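Local coordinates for glycoside hydrolase family 81 (Clostridium thermocellum, PDB 6FOP), which probably hydrolyses beta-1,3-glucans such as laminarin, as a family 81 glycoside hydrolase working with the cellulosome of its bacterium, at residues Ser160-Val165 / Tyr216-Ala221; Thr152-Asp157 / Ala204-Asn209; Ala247-Lys252 / Gln292-Lys297. All blocks are in the same frame, centred on the assembly; numbering follows the deposited sequence.

Interaction 1. Residues Ser160-Val165 / Tyr216-Ala221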
# COMPACT_ATOMS: atom_id res chain seq x y z
N SER A 160 14.00 23.21 34.80
CA SER A 160 14.52 23.18 33.43
C SER A 160 13.39 23.13 32.42
O SER A 160 12.27 22.70 32.72
CB SER A 160 15.47 22.01 33.22
OG SER A 160 14.81 20.81 33.48
N GLN A 161 13.69 23.60 31.23
CA GLN A 161 12.70 23.64 30.15
C GLN A 161 12.32 22.27 29.59
O GLN A 161 11.18 22.04 29.15
CB GLN A 161 13.26 24.53 29.04
CG GLN A 161 12.28 24.68 27.96
CD GLN A 161 12.63 25.68 26.92
OE1 GLN A 161 13.71 26.26 26.88
NE2 GLN A 161 11.69 25.88 26.03
N CYS A 162 13.29 21.37 29.61
CA CYS A 162 13.11 20.02 29.16
C CYS A 162 13.66 19.05 30.15
O CYS A 162 14.51 19.41 30.98
CB CYS A 162 13.66 19.81 27.75
SG CYS A 162 15.42 19.48 27.60
N LEU A 163 13.17 17.81 30.06
CA LEU A 163 13.72 16.70 30.83
C LEU A 163 14.15 15.62 29.87
O LEU A 163 13.50 15.42 28.83
CB LEU A 163 12.69 16.09 31.79
CG LEU A 163 12.06 17.03 32.82
CD1 LEU A 163 11.00 16.28 33.61
CD2 LEU A 163 13.09 17.65 33.76
N GLY A 164 15.26 14.99 30.19
CA GLY A 164 15.66 13.76 29.54
C GLY A 164 15.38 12.61 30.48
O GLY A 164 15.86 12.62 31.62
N VAL A 165 14.56 11.66 30.03
CA VAL A 165 14.13 10.56 30.86
C VAL A 165 14.38 9.23 30.18
O VAL A 165 14.49 9.15 28.95
CB VAL A 165 12.65 10.68 31.30
CG1 VAL A 165 12.44 12.01 32.03
CG2 VAL A 165 11.69 10.55 30.13
N TYR A 216 20.16 18.59 20.63
CA TYR A 216 19.79 18.62 19.21
C TYR A 216 18.29 18.40 19.04
O TYR A 216 17.63 19.14 18.29
CB TYR A 216 20.56 17.56 18.46
CG TYR A 216 20.31 17.63 16.96
CD1 TYR A 216 20.96 18.57 16.17
CD2 TYR A 216 19.37 16.79 16.35
CE1 TYR A 216 20.71 18.67 14.81
CE2 TYR A 216 19.14 16.88 14.98
CZ TYR A 216 19.81 17.80 14.22
OH TYR A 216 19.53 17.88 12.87
N TYR A 217 17.73 17.43 19.72
CA TYR A 217 16.28 17.18 19.65
C TYR A 217 15.48 18.35 20.23
O TYR A 217 14.46 18.73 19.68
CB TYR A 217 15.91 15.85 20.27
CG TYR A 217 16.17 14.67 19.35
CD1 TYR A 217 17.46 14.29 19.01
CD2 TYR A 217 15.11 13.94 18.81
CE1 TYR A 217 17.69 13.20 18.17
CE2 TYR A 217 15.33 12.87 17.97
CZ TYR A 217 16.62 12.51 17.66
OH TYR A 217 16.85 11.43 16.83
N LYS A 218 15.98 18.99 21.30
CA LYS A 218 15.34 20.19 21.82
C LYS A 218 15.32 21.30 20.79
O LYS A 218 14.34 22.03 20.69
CB LYS A 218 16.03 20.65 23.11
CG LYS A 218 15.37 21.87 23.73
CD LYS A 218 16.12 22.36 24.94
CE LYS A 218 15.43 23.62 25.48
NZ LYS A 218 16.22 24.35 26.50
N ASP A 219 16.40 21.42 20.00
CA ASP A 219 16.45 22.46 18.98
C ASP A 219 15.26 22.45 18.04
O ASP A 219 14.86 23.50 17.56
CB ASP A 219 17.71 22.36 18.12
CG ASP A 219 18.97 22.80 18.83
OD1 ASP A 219 18.90 23.58 19.78
OD2 ASP A 219 20.07 22.38 18.35
N TYR A 220 14.73 21.26 17.73
CA TYR A 220 13.59 21.14 16.80
C TYR A 220 12.28 20.73 17.46
O TYR A 220 11.27 20.58 16.80
CB TYR A 220 13.96 20.21 15.63
CG TYR A 220 15.17 20.73 14.89
CD1 TYR A 220 15.06 21.80 14.01
CD2 TYR A 220 16.45 20.24 15.18
CE1 TYR A 220 16.17 22.31 13.36
CE2 TYR A 220 17.56 20.75 14.55
CZ TYR A 220 17.41 21.79 13.65
OH TYR A 220 18.50 22.29 13.03
N ALA A 221 12.26 20.66 18.80
CA ALA A 221 11.07 20.18 19.53
C ALA A 221 9.88 21.09 19.45
O ALA A 221 8.74 20.66 19.71
CB ALA A 221 11.41 19.89 21.00
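The carboxamide of Gln161 meets the side chain of Lys218 over one of its faces. Lys218 NZ donates to Gln161 OE1 from 3.2 Å, but it stands above the carbonyl plane, 53° out of it, so the bond misses the lone pairs. Lys218 CE presses on the same oxygen at 3.4 Å and comes within 3.8 Å of Gln161 CD, laying the end of the lysine against the amide. At the other end of that amide, Gln161 NE2 is bound to Glu253 OE2 and to the carbonyl of Ala176, and these partners probably fix the rotation of the group. The ring of Tyr216, within the helix, has Tyr220 CE2 over one face, 3.6 Å above its plane and offset toward the rim.

The setting is a helix packed against an antiparallel sheet: helix 211-220 follows strand 200-206. Tyr217 of the helix packs on Ala204 and Leu206 of that strand, while Lys218, and Ala221 further along the chain, touch Phe175 of strand 170-175; Lys218 also reaches on to the start of strand 162-167. Family 81 enzymes usually carry an N-terminal beta-sandwich domain, and this sheet is consistent with it.

Lysine suits a place where the backbones stay well apart, the CA atoms of Cys162 and Lys218 being 7.7 Å from each other. Its CG lies anti to the backbone N (chi1 -177°) and every later torsion is extended, giving a straight arm whose methylenes serve as apolar surface. Lys218 CD passes 4.0 Å from Cys162 SG, a buried and weakly polar neighbour, before the ammonium emerges at the partly exposed Gln161. The two long side chains cross at about a right angle.

Interaction 2. Residues Thr152-Asp157 / Ala204-Asn209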
# COMPACT_ATOMS: atom_id res chain seq x y z
N THR A 152 13.96 7.22 35.08
CA THR A 152 15.26 7.81 35.36
C THR A 152 15.28 9.16 34.71
O THR A 152 14.92 9.28 33.55
CB THR A 152 16.37 6.95 34.75
OG1 THR A 152 16.28 5.66 35.34
CG2 THR A 152 17.78 7.54 35.03
N VAL A 153 15.73 10.17 35.43
CA VAL A 153 15.84 11.50 34.88
C VAL A 153 17.36 11.70 34.68
O VAL A 153 18.12 11.82 35.63
CB VAL A 153 15.23 12.55 35.81
CG1 VAL A 153 15.37 13.93 35.19
CG2 VAL A 153 13.75 12.22 36.04
N PHE A 154 17.77 11.62 33.41
CA PHE A 154 19.19 11.80 33.08
C PHE A 154 19.57 13.25 32.82
O PHE A 154 20.77 13.58 32.88
CB PHE A 154 19.64 10.87 31.94
CG PHE A 154 19.10 11.20 30.57
CD1 PHE A 154 19.73 12.15 29.77
CD2 PHE A 154 18.03 10.48 30.05
CE1 PHE A 154 19.25 12.45 28.50
CE2 PHE A 154 17.56 10.76 28.77
CZ PHE A 154 18.18 11.73 27.99
N TYR A 155 18.59 14.11 32.57
CA TYR A 155 18.81 15.54 32.44
C TYR A 155 17.60 16.26 32.96
O TYR A 155 16.45 15.89 32.67
CB TYR A 155 19.02 15.96 30.96
CG TYR A 155 19.09 17.45 30.83
CD1 TYR A 155 20.28 18.14 31.09
CD2 TYR A 155 17.93 18.19 30.58
CE1 TYR A 155 20.32 19.53 31.05
CE2 TYR A 155 17.97 19.58 30.54
CZ TYR A 155 19.16 20.25 30.77
OH TYR A 155 19.21 21.63 30.72
N GLY A 156 17.87 17.34 33.69
CA GLY A 156 16.85 18.30 34.05
C GLY A 156 16.45 18.27 35.49
O GLY A 156 16.85 17.38 36.24
N ASP A 157 15.68 19.26 35.89
CA ASP A 157 15.15 19.35 37.26
C ASP A 157 13.84 20.13 37.22
O ASP A 157 13.34 20.40 36.13
CB ASP A 157 16.20 19.97 38.20
CG ASP A 157 16.65 21.36 37.79
OD1 ASP A 157 15.91 22.14 37.17
OD2 ASP A 157 17.78 21.70 38.20
N ALA A 204 9.95 13.46 22.37
CA ALA A 204 10.65 12.70 21.31
C ALA A 204 11.21 11.47 21.89
O ALA A 204 11.68 11.45 23.03
CB ALA A 204 11.78 13.48 20.66
N VAL A 205 11.21 10.41 21.10
CA VAL A 205 12.03 9.24 21.40
C VAL A 205 13.45 9.51 20.90
O VAL A 205 13.66 9.95 19.77
CB VAL A 205 11.46 7.93 20.84
CG1 VAL A 205 11.28 7.95 19.31
CG2 VAL A 205 12.33 6.75 21.25
N LEU A 206 14.42 9.34 21.80
CA LEU A 206 15.81 9.68 21.54
C LEU A 206 16.60 8.42 21.27
O LEU A 206 16.29 7.38 21.81
CB LEU A 206 16.39 10.38 22.78
CG LEU A 206 15.64 11.62 23.22
CD1 LEU A 206 16.16 12.10 24.57
CD2 LEU A 206 15.72 12.73 22.19
N PRO A 207 17.68 8.55 20.49
CA PRO A 207 18.50 7.39 20.17
C PRO A 207 19.54 7.07 21.24
O PRO A 207 20.19 6.03 21.16
CB PRO A 207 19.20 7.81 18.86
CG PRO A 207 19.24 9.30 18.93
CD PRO A 207 17.99 9.72 19.66
N ASP A 208 19.71 7.95 22.23
CA ASP A 208 20.71 7.74 23.28
C ASP A 208 20.37 8.66 24.45
O ASP A 208 19.44 9.45 24.34
CB ASP A 208 22.15 7.97 22.75
CG ASP A 208 22.39 9.38 22.28
OD1 ASP A 208 22.33 10.28 23.13
OD2 ASP A 208 22.63 9.60 21.06
N ASN A 209 21.11 8.56 25.55
CA ASN A 209 20.89 9.39 26.73
C ASN A 209 21.95 10.46 26.92
O ASN A 209 22.14 10.91 28.04
CB ASN A 209 20.76 8.54 28.00
CG ASN A 209 22.04 7.79 28.38
OD1 ASN A 209 23.06 7.81 27.68
ND2 ASN A 209 21.99 7.17 29.55
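Phe154 and Asn209 bring the two backbones closest, with their CA atoms 7.0 Å apart. The segments are not paired strands: strands 162-167 and 170-175 lie between strands 152-155 and 200-206 in the sheet, and the contact reaches over both. Residues 207-209 have already left the strand and lead toward helix 211-220.

The side chain of Phe154 bridges the gap, its CG placed between the backbone N and the carbonyl carbon (chi1 71°). Asn209 CB sits almost exactly over the ring centre, 3.8 Å from the centroid and 6° off the normal, in a CH-pi contact. Asn209 O lies over the rim of that same face, 3.2 Å from Phe154 CD1. Leu206 CD1 touches the ring edge, in its plane, at 4.0 Å from Phe154 CZ. A broad aromatic suits this spot, offering a face to the exposed loop and an edge to the buried leucine.

Behind Phe154 the backbone is irregular: Phe154 and Tyr155 both face Gly164 of the adjoining strand, as in a classic beta bulge at the edge strand of an antiparallel sheet.

Interaction 3. Residues Ala247-Lys252 / Gln292-Lys297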
# COMPACT_ATOMS: atom_id res chain seq x y z
N ALA A 247 6.87 18.22 5.08
CA ALA A 247 6.22 18.53 6.34
C ALA A 247 6.20 20.04 6.49
O ALA A 247 7.21 20.70 6.26
CB ALA A 247 6.97 17.89 7.50
N GLU A 248 5.05 20.58 6.85
CA GLU A 248 4.92 21.98 7.22
C GLU A 248 5.12 22.05 8.73
O GLU A 248 4.50 21.28 9.45
CB GLU A 248 3.51 22.46 6.87
CG GLU A 248 3.17 23.87 7.26
CD GLU A 248 1.69 24.14 7.07
OE1 GLU A 248 0.85 23.76 7.95
OE2 GLU A 248 1.36 24.71 6.03
N VAL A 249 5.91 23.02 9.20
CA VAL A 249 6.05 23.25 10.63
C VAL A 249 5.59 24.65 11.04
O VAL A 249 5.71 25.63 10.28
CB VAL A 249 7.48 22.99 11.13
CG1 VAL A 249 7.89 21.55 10.91
CG2 VAL A 249 8.49 23.94 10.53
N SER A 250 5.03 24.69 12.26
CA SER A 250 4.67 25.93 12.91
C SER A 250 5.59 26.05 14.15
O SER A 250 5.61 25.17 15.02
CB SER A 250 3.17 25.90 13.22
OG SER A 250 2.44 25.73 11.98
N VAL A 251 6.37 27.12 14.18
CA VAL A 251 7.37 27.29 15.21
C VAL A 251 6.74 27.92 16.46
O VAL A 251 6.33 29.09 16.45
CB VAL A 251 8.53 28.17 14.71
CG1 VAL A 251 9.58 28.30 15.81
CG2 VAL A 251 9.14 27.60 13.43
N LYS A 252 6.70 27.15 17.54
CA LYS A 252 6.06 27.58 18.79
C LYS A 252 6.95 28.48 19.65
O LYS A 252 6.44 29.31 20.40
CB LYS A 252 5.56 26.40 19.60
CG LYS A 252 4.60 25.49 18.84
CD LYS A 252 3.34 26.23 18.39
CE LYS A 252 2.44 25.37 17.55
NZ LYS A 252 1.36 26.22 16.99
N GLN A 292 17.79 15.82 8.74
CA GLN A 292 17.29 17.13 9.14
C GLN A 292 16.66 17.78 7.93
O GLN A 292 17.32 17.94 6.90
CB GLN A 292 18.42 18.02 9.64
CG GLN A 292 18.07 19.51 9.82
CD GLN A 292 16.91 19.76 10.69
OE1 GLN A 292 16.01 20.54 10.33
NE2 GLN A 292 16.91 19.17 11.88
N GLY A 293 15.43 18.22 8.10
CA GLY A 293 14.78 19.01 7.07
C GLY A 293 13.30 18.83 7.09
O GLY A 293 12.77 17.92 7.76
N THR A 294 12.63 19.67 6.33
CA THR A 294 11.20 19.57 6.19
C THR A 294 10.79 18.86 4.90
O THR A 294 9.60 18.68 4.68
CB THR A 294 10.56 20.96 6.25
OG1 THR A 294 11.18 21.81 5.28
CG2 THR A 294 10.70 21.51 7.66
N SER A 295 11.74 18.44 4.07
CA SER A 295 11.40 17.68 2.88
C SER A 295 12.55 16.81 2.43
O SER A 295 13.72 17.07 2.72
CB SER A 295 10.97 18.60 1.74
OG SER A 295 12.06 19.37 1.28
N PHE A 296 12.18 15.77 1.69
CA PHE A 296 13.14 14.93 0.99
C PHE A 296 12.46 14.28 -0.20
O PHE A 296 11.24 14.32 -0.32
CB PHE A 296 13.75 13.86 1.92
CG PHE A 296 12.81 12.79 2.36
CD1 PHE A 296 11.98 12.96 3.45
CD2 PHE A 296 12.77 11.55 1.69
CE1 PHE A 296 11.12 11.98 3.88
CE2 PHE A 296 11.93 10.56 2.13
CZ PHE A 296 11.08 10.78 3.21
N LYS A 297 13.27 13.67 -1.04
CA LYS A 297 12.74 12.91 -2.16
C LYS A 297 13.29 11.51 -2.23
O LYS A 297 14.37 11.23 -1.72
CB LYS A 297 12.93 13.63 -3.49
CG LYS A 297 14.32 13.73 -4.02
CD LYS A 297 14.28 14.51 -5.34
CE LYS A 297 15.61 14.51 -6.04
NZ LYS A 297 15.52 15.30 -7.30
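Thr294 turns its OG1 between the backbone N and the carbonyl carbon (chi1 54°), which leaves CG2 anti to the carbonyl carbon and beside the backbone N. In this setting CG2 approaches Val249, the nearest pair being Thr294 CG2 and Val249 CG1 at 4.3 Å, while the branch point Thr294 CB rests 3.4 Å from Ala247 O. A beta-branched residue fits here, since one methyl can meet the branched valine as CB lies against the neighbouring backbone.

The backbone supplies the polar link. Ala247 N donates to Thr294 O over 2.8 Å. Main-chain bonds of this kind hold sheets together, and this one lies where the chain enters strand 295-301. Ala247 has a small side chain where the second segment comes alongside the strand; its CB lies 3.9 Å from Thr294 O, and the CA atoms of Ala247 and Thr294 are 5.1 Å apart. Gly293, just before Thr294, has a positive phi, a conformation in which a CB would press on the carbonyl of Gln292, and its lack of a side chain suits the unusual backbone conformation just before strand 295-301. Val249, two residues on from Ala247, points toward the second segment and offers CG1 as the apolar partner of the threonine methyl.

Three antiparallel strands make up the surrounding sheet. Strand 240-251 is its middle member: on one flank Glu248 and Ser250 bond through their backbones to strand 223-235, and Lys252, just past the strand, to Tyr222; on the other comes strand 295-301. Val249 also packs on Cys223 and Lys257, Phe296 stacks on Phe245, and Gly293 is tied by its backbone to Thr259.

How the interactions relate
Interactions 1 and 2 share one sheet and one helix-strand unit, with centres about 8 Å apart; the bulged edge strand is hydrogen-bonded to Gly164 of interaction 1, and Tyr217 packs on Leu206. Interaction 3 belongs to a separate three-stranded sheet, about 18 Å from interaction 1 between centres, yet Tyr216 and Gln292 join the two through a probable hydrogen bond. None is wholly core: each sets one buried residue, Cys162, Leu206 or Ala247, beside more accessible ones. Their chemistry differs accordingly. Between helix and sheet a long lysine reaches an amide, across the sheet an aromatic ring packs on a loop, and beside strand 240-251 the main chain bonds directly to a loop residue.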